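Local structure of KLLA0F12672p (Kluyveromyces lactis, 4M3O) at residues Leu22-Val27 with Ala131-Arg135; Arg73-Cys79 with Glu110-His116. The protein probably acts as a phosphatase of the RNA polymerase II C-terminal domain, represented here by its zinc-binding N-terminal domain. All coordinates share one frame; numbering follows the deposited sequence.

Contact 1: residues Leu22-Val27 with Ala131-Arg135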
ATOM      1  N   LEU A  22       2.285 -20.839  -4.484  1.00 44.54           N
ATOM      2  CA  LEU A  22       3.498 -20.034  -4.382  1.00 44.91           C
ATOM      3  C   LEU A  22       4.377 -20.518  -3.256  1.00 39.96           C
ATOM      4  O   LEU A  22       3.876 -20.949  -2.195  1.00 38.03           O
ATOM      5  CB  LEU A  22       3.103 -18.592  -4.105  1.00 44.77           C
ATOM      6  CG  LEU A  22       2.324 -17.911  -5.178  1.00 45.45           C
ATOM      7  CD1 LEU A  22       1.975 -16.501  -4.738  1.00 46.21           C
ATOM      8  CD2 LEU A  22       3.109 -17.909  -6.503  1.00 49.10           C
ATOM      9  N   THR A  23       5.680 -20.426  -3.468  1.00 40.99           N
ATOM     10  CA  THR A  23       6.628 -20.604  -2.377  1.00 40.22           C
ATOM     11  C   THR A  23       6.660 -19.308  -1.537  1.00 38.09           C
ATOM     12  O   THR A  23       6.210 -18.215  -1.977  1.00 37.90           O
ATOM     13  CB  THR A  23       8.062 -20.861  -2.875  1.00 41.93           C
ATOM     14  OG1 THR A  23       8.553 -19.702  -3.552  1.00 42.00           O
ATOM     15  CG2 THR A  23       8.175 -22.101  -3.864  1.00 44.87           C
ATOM     16  N   ILE A  24       7.250 -19.438  -0.370  1.00 41.82           N
ATOM     17  CA  ILE A  24       7.528 -18.331   0.527  1.00 44.06           C
ATOM     18  C   ILE A  24       8.388 -17.289  -0.136  1.00 38.90           C
ATOM     19  O   ILE A  24       8.127 -16.092   0.006  1.00 40.57           O
ATOM     20  CB  ILE A  24       8.152 -18.813   1.878  1.00 55.51           C
ATOM     21  CG1 ILE A  24       7.205 -19.827   2.587  1.00 68.27           C
ATOM     22  CG2 ILE A  24       8.293 -17.612   2.831  1.00 53.92           C
ATOM     23  CD1 ILE A  24       7.856 -20.962   3.394  1.00 68.72           C
ATOM     24  N   ARG A  25       9.361 -17.694  -0.937  1.00 41.33           N
ATOM     25  CA  ARG A  25      10.205 -16.695  -1.625  1.00 45.17           C
ATOM     26  C   ARG A  25       9.470 -15.906  -2.666  1.00 45.30           C
ATOM     27  O   ARG A  25       9.817 -14.759  -2.906  1.00 44.26           O
ATOM     28  CB  ARG A  25      11.419 -17.304  -2.338  1.00 47.72           C
ATOM     29  CG  ARG A  25      12.489 -17.787  -1.401  1.00 53.69           C
ATOM     30  CD  ARG A  25      13.300 -16.622  -0.839  1.00 56.07           C
ATOM     31  NE  ARG A  25      13.608 -16.774   0.569  1.00 55.44           N
ATOM     32  CZ  ARG A  25      14.448 -17.648   1.070  1.00 60.96           C
ATOM     33  NH1 ARG A  25      15.133 -18.507   0.286  1.00 84.17           N
ATOM     34  NH2 ARG A  25      14.653 -17.650   2.361  1.00 61.43           N
ATOM     35  N   GLU A  26       8.533 -16.557  -3.370  1.00 43.35           N
ATOM     36  CA  GLU A  26       7.796 -15.910  -4.442  1.00 40.00           C
ATOM     37  C   GLU A  26       6.821 -14.913  -3.803  1.00 35.51           C
ATOM     38  O   GLU A  26       6.653 -13.870  -4.314  1.00 37.54           O
ATOM     39  CB  GLU A  26       7.062 -16.936  -5.281  1.00 44.99           C
ATOM     40  CG  GLU A  26       7.989 -17.782  -6.161  1.00 51.12           C
ATOM     41  CD  GLU A  26       7.325 -19.035  -6.727  1.00 55.69           C
ATOM     42  OE1 GLU A  26       7.683 -19.410  -7.859  1.00 57.89           O
ATOM     43  OE2 GLU A  26       6.461 -19.653  -6.045  1.00 54.27           O
ATOM     44  N   VAL A  27       6.204 -15.271  -2.694  1.00 35.97           N
ATOM     45  CA  VAL A  27       5.336 -14.359  -1.923  1.00 41.35           C
ATOM     46  C   VAL A  27       6.123 -13.123  -1.464  1.00 43.22           C
ATOM     47  O   VAL A  27       5.687 -11.976  -1.621  1.00 46.34           O
ATOM     48  CB  VAL A  27       4.735 -15.053  -0.698  1.00 40.32           C
ATOM     49  CG1 VAL A  27       4.083 -14.030   0.210  1.00 41.29           C
ATOM     50  CG2 VAL A  27       3.679 -16.078  -1.101  1.00 43.03           C
ATOM     51  N   ALA A 131      -0.927 -13.638   7.261  1.00 46.32           N
ATOM     52  CA  ALA A 131       0.287 -13.586   6.521  1.00 45.40           C
ATOM     53  C   ALA A 131      -0.124 -13.759   5.087  1.00 41.71           C
ATOM     54  O   ALA A 131      -1.088 -14.496   4.787  1.00 40.63           O
ATOM     55  CB  ALA A 131       1.223 -14.703   6.971  1.00 50.18           C
ATOM     56  N   LEU A 132       0.577 -13.052   4.213  1.00 38.31           N
ATOM     57  CA  LEU A 132       0.352 -13.157   2.779  1.00 41.61           C
ATOM     58  C   LEU A 132       0.405 -14.569   2.294  1.00 44.22           C
ATOM     59  O   LEU A 132      -0.394 -14.984   1.428  1.00 43.31           O
ATOM     60  CB  LEU A 132       1.400 -12.386   2.010  1.00 46.12           C
ATOM     61  CG  LEU A 132       0.934 -11.104   1.407  1.00 56.42           C
ATOM     62  CD1 LEU A 132       0.926 -10.090   2.553  1.00 54.32           C
ATOM     63  CD2 LEU A 132       1.833 -10.693   0.231  1.00 53.64           C
ATOM     64  N   PHE A 133       1.361 -15.309   2.834  1.00 47.35           N
ATOM     65  CA  PHE A 133       1.607 -16.686   2.431  1.00 47.15           C
ATOM     66  C   PHE A 133       0.347 -17.510   2.766  1.00 46.73           C
ATOM     67  O   PHE A 133       0.060 -18.441   2.037  1.00 40.06           O
ATOM     68  CB  PHE A 133       2.889 -17.231   3.110  1.00 50.16           C
ATOM     69  CG  PHE A 133       3.174 -18.671   2.800  1.00 49.23           C
ATOM     70  CD1 PHE A 133       3.603 -19.048   1.532  1.00 51.72           C
ATOM     71  CD2 PHE A 133       3.026 -19.651   3.785  1.00 55.74           C
ATOM     72  CE1 PHE A 133       3.842 -20.384   1.214  1.00 51.17           C
ATOM     73  CE2 PHE A 133       3.281 -20.992   3.484  1.00 59.35           C
ATOM     74  CZ  PHE A 133       3.701 -21.357   2.203  1.00 54.01           C
ATOM     75  N   ALA A 134      -0.433 -17.119   3.796  1.00 47.11           N
ATOM     76  CA  ALA A 134      -1.668 -17.860   4.194  1.00 43.72           C
ATOM     77  C   ALA A 134      -2.924 -17.407   3.454  1.00 49.13           C
ATOM     78  O   ALA A 134      -4.034 -17.916   3.694  1.00 51.39           O
ATOM     79  CB  ALA A 134      -1.893 -17.790   5.704  1.00 45.82           C
ATOM     80  N   ARG A 135      -2.768 -16.506   2.491  1.00 45.74           N
ATOM     81  CA  ARG A 135      -3.923 -15.997   1.756  1.00 47.35           C
ATOM     82  C   ARG A 135      -4.095 -16.827   0.462  1.00 46.56           C
ATOM     83  O   ARG A 135      -3.521 -16.508  -0.586  1.00 43.99           O
ATOM     84  CB  ARG A 135      -3.759 -14.497   1.473  1.00 42.04           C
ATOM     85  CG  ARG A 135      -3.831 -13.638   2.723  1.00 40.88           C
ATOM     86  CD  ARG A 135      -3.552 -12.173   2.404  1.00 40.66           C
ATOM     87  NE  ARG A 135      -3.304 -11.405   3.614  1.00 35.95           N
ATOM     88  CZ  ARG A 135      -3.457 -10.087   3.766  1.00 36.50           C
ATOM     89  NH1 ARG A 135      -3.805  -9.264   2.782  1.00 35.50           N
ATOM     90  NH2 ARG A 135      -3.142  -9.559   4.922  1.00 36.88           N
TER

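Contact 2: residues Arg73-Cys79 with Glu110-His116. With ZN (zinc ion), chain C.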
ATOM      1  N   ARG A  73       7.525  11.297   0.278  1.00 41.04           N
ATOM      2  CA  ARG A  73       6.073  11.253  -0.087  1.00 41.24           C
ATOM      3  C   ARG A  73       5.209  11.103   1.146  1.00 40.11           C
ATOM      4  O   ARG A  73       5.576  10.363   2.123  1.00 35.33           O
ATOM      5  CB  ARG A  73       5.853  10.168  -1.116  1.00 43.12           C
ATOM      6  CG  ARG A  73       6.370  10.635  -2.480  1.00 47.22           C
ATOM      7  CD  ARG A  73       6.992   9.562  -3.331  1.00 53.91           C
ATOM      8  NE  ARG A  73       6.052   9.144  -4.349  1.00 60.02           N
ATOM      9  CZ  ARG A  73       6.263   9.109  -5.655  1.00 57.63           C
ATOM     10  NH1 ARG A  73       7.432   9.420  -6.201  1.00 63.89           N
ATOM     11  NH2 ARG A  73       5.283   8.702  -6.430  1.00 65.49           N
ATOM     12  N   CYS A  74       4.115  11.861   1.152  1.00 37.93           N
ATOM     13  CA  CYS A  74       3.024  11.597   2.096  1.00 37.79           C
ATOM     14  C   CYS A  74       2.785  10.081   2.188  1.00 35.06           C
ATOM     15  O   CYS A  74       2.819   9.356   1.177  1.00 36.06           O
ATOM     16  CB  CYS A  74       1.731  12.298   1.689  1.00 36.02           C
ATOM     17  SG  CYS A  74       0.318  11.985   2.827  1.00 35.44           S
ATOM     18  N   GLY A  75       2.607   9.627   3.413  1.00 32.67           N
ATOM     19  CA  GLY A  75       2.398   8.233   3.709  1.00 36.50           C
ATOM     20  C   GLY A  75       1.211   7.605   3.004  1.00 33.16           C
ATOM     21  O   GLY A  75       1.282   6.454   2.578  1.00 32.34           O
ATOM     22  N   TYR A  76       0.159   8.366   2.853  1.00 33.37           N
ATOM     23  CA  TYR A  76      -1.082   7.863   2.198  1.00 36.88           C
ATOM     24  C   TYR A  76      -0.864   7.697   0.702  1.00 35.22           C
ATOM     25  O   TYR A  76      -0.591   8.674   0.012  1.00 36.25           O
ATOM     26  CB  TYR A  76      -2.275   8.777   2.489  1.00 34.83           C
ATOM     27  CG  TYR A  76      -3.671   8.235   2.168  1.00 30.61           C
ATOM     28  CD1 TYR A  76      -4.071   6.971   2.604  1.00 30.47           C
ATOM     29  CD2 TYR A  76      -4.597   9.031   1.453  1.00 34.43           C
ATOM     30  CE1 TYR A  76      -5.341   6.504   2.376  1.00 32.28           C
ATOM     31  CE2 TYR A  76      -5.905   8.577   1.199  1.00 34.61           C
ATOM     32  CZ  TYR A  76      -6.254   7.304   1.629  1.00 35.59           C
ATOM     33  OH  TYR A  76      -7.506   6.803   1.440  1.00 35.32           O
ATOM     34  N   PRO A  77      -0.884   6.427   0.220  1.00 37.44           N
ATOM     35  CA  PRO A  77      -0.457   6.080  -1.138  1.00 36.98           C
ATOM     36  C   PRO A  77      -1.187   6.825  -2.299  1.00 36.65           C
ATOM     37  O   PRO A  77      -0.605   7.013  -3.320  1.00 38.55           O
ATOM     38  CB  PRO A  77      -0.666   4.539  -1.224  1.00 37.15           C
ATOM     39  CG  PRO A  77      -0.763   4.079   0.174  1.00 39.28           C
ATOM     40  CD  PRO A  77      -1.192   5.235   1.030  1.00 36.67           C
ATOM     41  N   LEU A  78      -2.417   7.276  -2.091  1.00 36.63           N
ATOM     42  CA  LEU A  78      -3.140   8.094  -3.086  1.00 40.57           C
ATOM     43  C   LEU A  78      -2.620   9.524  -3.229  1.00 42.56           C
ATOM     44  O   LEU A  78      -3.020  10.211  -4.143  1.00 44.77           O
ATOM     45  CB  LEU A  78      -4.583   8.198  -2.716  1.00 38.25           C
ATOM     46  CG  LEU A  78      -5.416   6.926  -2.888  1.00 38.59           C
ATOM     47  CD1 LEU A  78      -6.700   7.170  -2.116  1.00 39.00           C
ATOM     48  CD2 LEU A  78      -5.727   6.690  -4.386  1.00 38.54           C
ATOM     49  N   CYS A  79      -1.728   9.948  -2.350  1.00 37.47           N
ATOM     50  CA  CYS A  79      -1.290  11.331  -2.323  1.00 41.74           C
ATOM     51  C   CYS A  79       0.004  11.531  -3.094  1.00 43.50           C
ATOM     52  O   CYS A  79       0.922  10.696  -3.004  1.00 48.72           O
ATOM     53  CB  CYS A  79      -0.997  11.714  -0.888  1.00 39.62           C
ATOM     54  SG  CYS A  79      -0.819  13.482  -0.560  1.00 36.82           S
ATOM     55  N   GLU A 110       4.717  12.252   8.869  1.00 42.80           N
ATOM     56  CA  GLU A 110       4.374  11.123   8.016  1.00 43.03           C
ATOM     57  C   GLU A 110       3.310  11.428   6.923  1.00 35.23           C
ATOM     58  O   GLU A 110       3.252  10.760   5.884  1.00 37.37           O
ATOM     59  CB  GLU A 110       3.890   9.991   8.903  1.00 40.56           C
ATOM     60  CG  GLU A 110       4.924   9.476   9.874  1.00 45.35           C
ATOM     61  CD  GLU A 110       4.402   8.353  10.747  1.00 51.45           C
ATOM     62  OE1 GLU A 110       3.181   8.061  10.771  1.00 56.43           O
ATOM     63  OE2 GLU A 110       5.225   7.779  11.457  1.00 60.83           O
ATOM     64  N   TYR A 111       2.538  12.479   7.134  1.00 39.18           N
ATOM     65  CA  TYR A 111       1.451  12.849   6.251  1.00 41.13           C
ATOM     66  C   TYR A 111       1.510  14.311   5.955  1.00 41.11           C
ATOM     67  O   TYR A 111       2.012  15.066   6.776  1.00 45.85           O
ATOM     68  CB  TYR A 111       0.105  12.494   6.938  1.00 39.08           C
ATOM     69  CG  TYR A 111       0.066  11.044   7.180  1.00 36.55           C
ATOM     70  CD1 TYR A 111       0.378  10.512   8.438  1.00 34.65           C
ATOM     71  CD2 TYR A 111      -0.235  10.172   6.131  1.00 33.66           C
ATOM     72  CE1 TYR A 111       0.393   9.129   8.632  1.00 33.23           C
ATOM     73  CE2 TYR A 111      -0.241   8.792   6.330  1.00 32.21           C
ATOM     74  CZ  TYR A 111       0.076   8.275   7.572  1.00 31.78           C
ATOM     75  OH  TYR A 111       0.129   6.881   7.730  1.00 29.28           O
ATOM     76  N   CYS A 112       0.885  14.704   4.848  1.00 42.09           N
ATOM     77  CA  CYS A 112       0.757  16.102   4.431  1.00 43.56           C
ATOM     78  C   CYS A 112      -0.181  16.884   5.352  1.00 43.41           C
ATOM     79  O   CYS A 112       0.045  18.076   5.591  1.00 41.68           O
ATOM     80  CB  CYS A 112       0.246  16.214   2.967  1.00 41.01           C
ATOM     81  SG  CYS A 112      -1.397  15.482   2.672  1.00 42.28           S
ATOM     82  N   THR A 113      -1.182  16.200   5.908  1.00 43.31           N
ATOM     83  CA  THR A 113      -2.316  16.825   6.662  1.00 40.78           C
ATOM     84  C   THR A 113      -2.904  15.884   7.713  1.00 42.84           C
ATOM     85  O   THR A 113      -2.622  14.674   7.701  1.00 42.41           O
ATOM     86  CB  THR A 113      -3.535  17.123   5.718  1.00 42.26           C
ATOM     87  OG1 THR A 113      -3.919  15.910   5.016  1.00 37.83           O
ATOM     88  CG2 THR A 113      -3.159  18.170   4.706  1.00 43.03           C
ATOM     89  N   LYS A 114      -3.770  16.390   8.585  1.00 35.80           N
ATOM     90  CA  LYS A 114      -4.383  15.499   9.564  1.00 39.39           C
ATOM     91  C   LYS A 114      -5.407  14.536   8.874  1.00 35.22           C
ATOM     92  O   LYS A 114      -5.654  13.381   9.307  1.00 38.27           O
ATOM     93  CB  LYS A 114      -5.089  16.325  10.628  1.00 47.73           C
ATOM     94  CG  LYS A 114      -5.558  15.528  11.830  1.00 49.58           C
ATOM     95  CD  LYS A 114      -6.879  16.102  12.298  1.00 64.16           C
ATOM     96  CE  LYS A 114      -8.006  15.738  11.326  1.00 66.74           C
ATOM     97  NZ  LYS A 114      -9.326  15.894  11.978  1.00 71.56           N
ATOM     98  N   ALA A 115      -5.990  15.045   7.820  1.00 32.73           N
ATOM     99  CA  ALA A 115      -6.985  14.376   7.040  1.00 36.39           C
ATOM    100  C   ALA A 115      -6.362  13.084   6.465  1.00 36.57           C
ATOM    101  O   ALA A 115      -6.948  11.976   6.617  1.00 34.79           O
ATOM    102  CB  ALA A 115      -7.485  15.325   5.943  1.00 38.18           C
ATOM    103  N   HIS A 116      -5.161  13.212   5.903  1.00 33.63           N
ATOM    104  CA  HIS A 116      -4.433  12.045   5.326  1.00 33.48           C
ATOM    105  C   HIS A 116      -3.911  11.113   6.387  1.00 34.69           C
ATOM    106  O   HIS A 116      -3.943   9.899   6.188  1.00 34.79           O
ATOM    107  CB  HIS A 116      -3.407  12.462   4.265  1.00 36.23           C
ATOM    108  CG  HIS A 116      -4.022  12.655   2.913  1.00 39.17           C
ATOM    109  ND1 HIS A 116      -3.302  12.929   1.780  1.00 41.14           N
ATOM    110  CD2 HIS A 116      -5.311  12.517   2.503  1.00 43.46           C
ATOM    111  CE1 HIS A 116      -4.117  13.006   0.738  1.00 44.39           C
ATOM    112  NE2 HIS A 116      -5.344  12.751   1.153  1.00 42.98           N
TER
HETATM  113 ZN    ZN C 300      -1.124  13.422   1.716  1.00 39.82          ZN

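Contact 1: residues Leu22-Val27 with Ala131-Arg135
I24, V27 and the backbone of L22 meet F133 and L132 in an apolar surface contact, where the N-terminal turn of helix 24-40 packs against the loop that follows helix 114-125. The turn is fixed by a capping box: E26 N donates to T23 OG1, and T23 N returns the bond to E26 OE2 in a nearly straight line (171°). No hydrogen bond passes between the two segments, so they meet through apolar packing and a CH-pi contact. F133 brings the largest surface, its ring swung towards the helix because CG lies anti to the backbone N (chi1 177°). I24 CG1 sits over one face, 3.8 Å from the F133 ring centroid, and makes the CH-pi contact. V27 spreads its two methyls between neighbours: CG2 meets the edge of the F133 ring in plane, while V27 CG1 turns to L132 CB at 3.6 Å. Cut back to an alanine at V27, the helix would probably lose its touch on L132 CB and leave the F133 ring edge without its neighbour. L132 also touches S31 one turn further along the helix, and L22 packs on I30. At the ring edge, near its plane, L22 O lies 3.5 Å from F133 CE1.

Contact 2: residues Arg73-Cys79 with Glu110-His116
H116, C74 and Y76 bury the most surface where residues 73-79 and 110-116 close round a zinc ion, a site of three cysteines and one histidine in the RPAP2/Rtr1 zinc finger. H116 enters from the first turn of helix 114-125, whose N-cap is T113: T113 OG1 accepts from H116 N. Its imidazole binds zinc through ND1 at 2.2 Å; its other ring nitrogen, NE2, is hydrogen-bonded to E154, and together the two bonds probably hold the ring's rotation. The edge of the Y76 ring points at a face of H116, with Y76 CD2 3.7 Å above the imidazole centre and the two planes at 55°. C79 SG lies in the plane of the H116 ring, at its edge, and completes the zinc site with C112 SG. C74 carries SG anti to its own N (chi1 179°), which brings the sulfur to the metal at 2.3 Å and beside the edge of the Y111 ring. C74 SG also accepts from C112 N at 3.4 Å and, weakly, from Y76 N. Next to it G75 N donates to E110 O at 2.8 Å. Y111 is tied at its hydroxyl to S120. Zinc binding, helped by the N-H of C112 and weakly by that of Y76, would probably stabilise C74 SG as a thiolate, and with four protein ligands filling the coordination shell the zinc is consistent with a structural role.

Overall arrangement
From the N terminus, the chain first meets contact 1 at the start of helix 24-40, then runs through helices 46-52 and 58-70 to residues 73-79, the first half of contact 2. Of the 30 residues that follow, those modelled form no helix or strand, and 93-104 are missing from the model; contact 2 closes this loop at 110-116, where helix 114-125 begins. After that helix the chain reaches 131-135 and closes the far longer loop of contact 1, which therefore encloses contact 2 without crossing it. The centres lie 29 Å apart, on opposite sides of the chain's centre: zinc secures the loop ahead of helix 114-125, apolar packing the loop behind it.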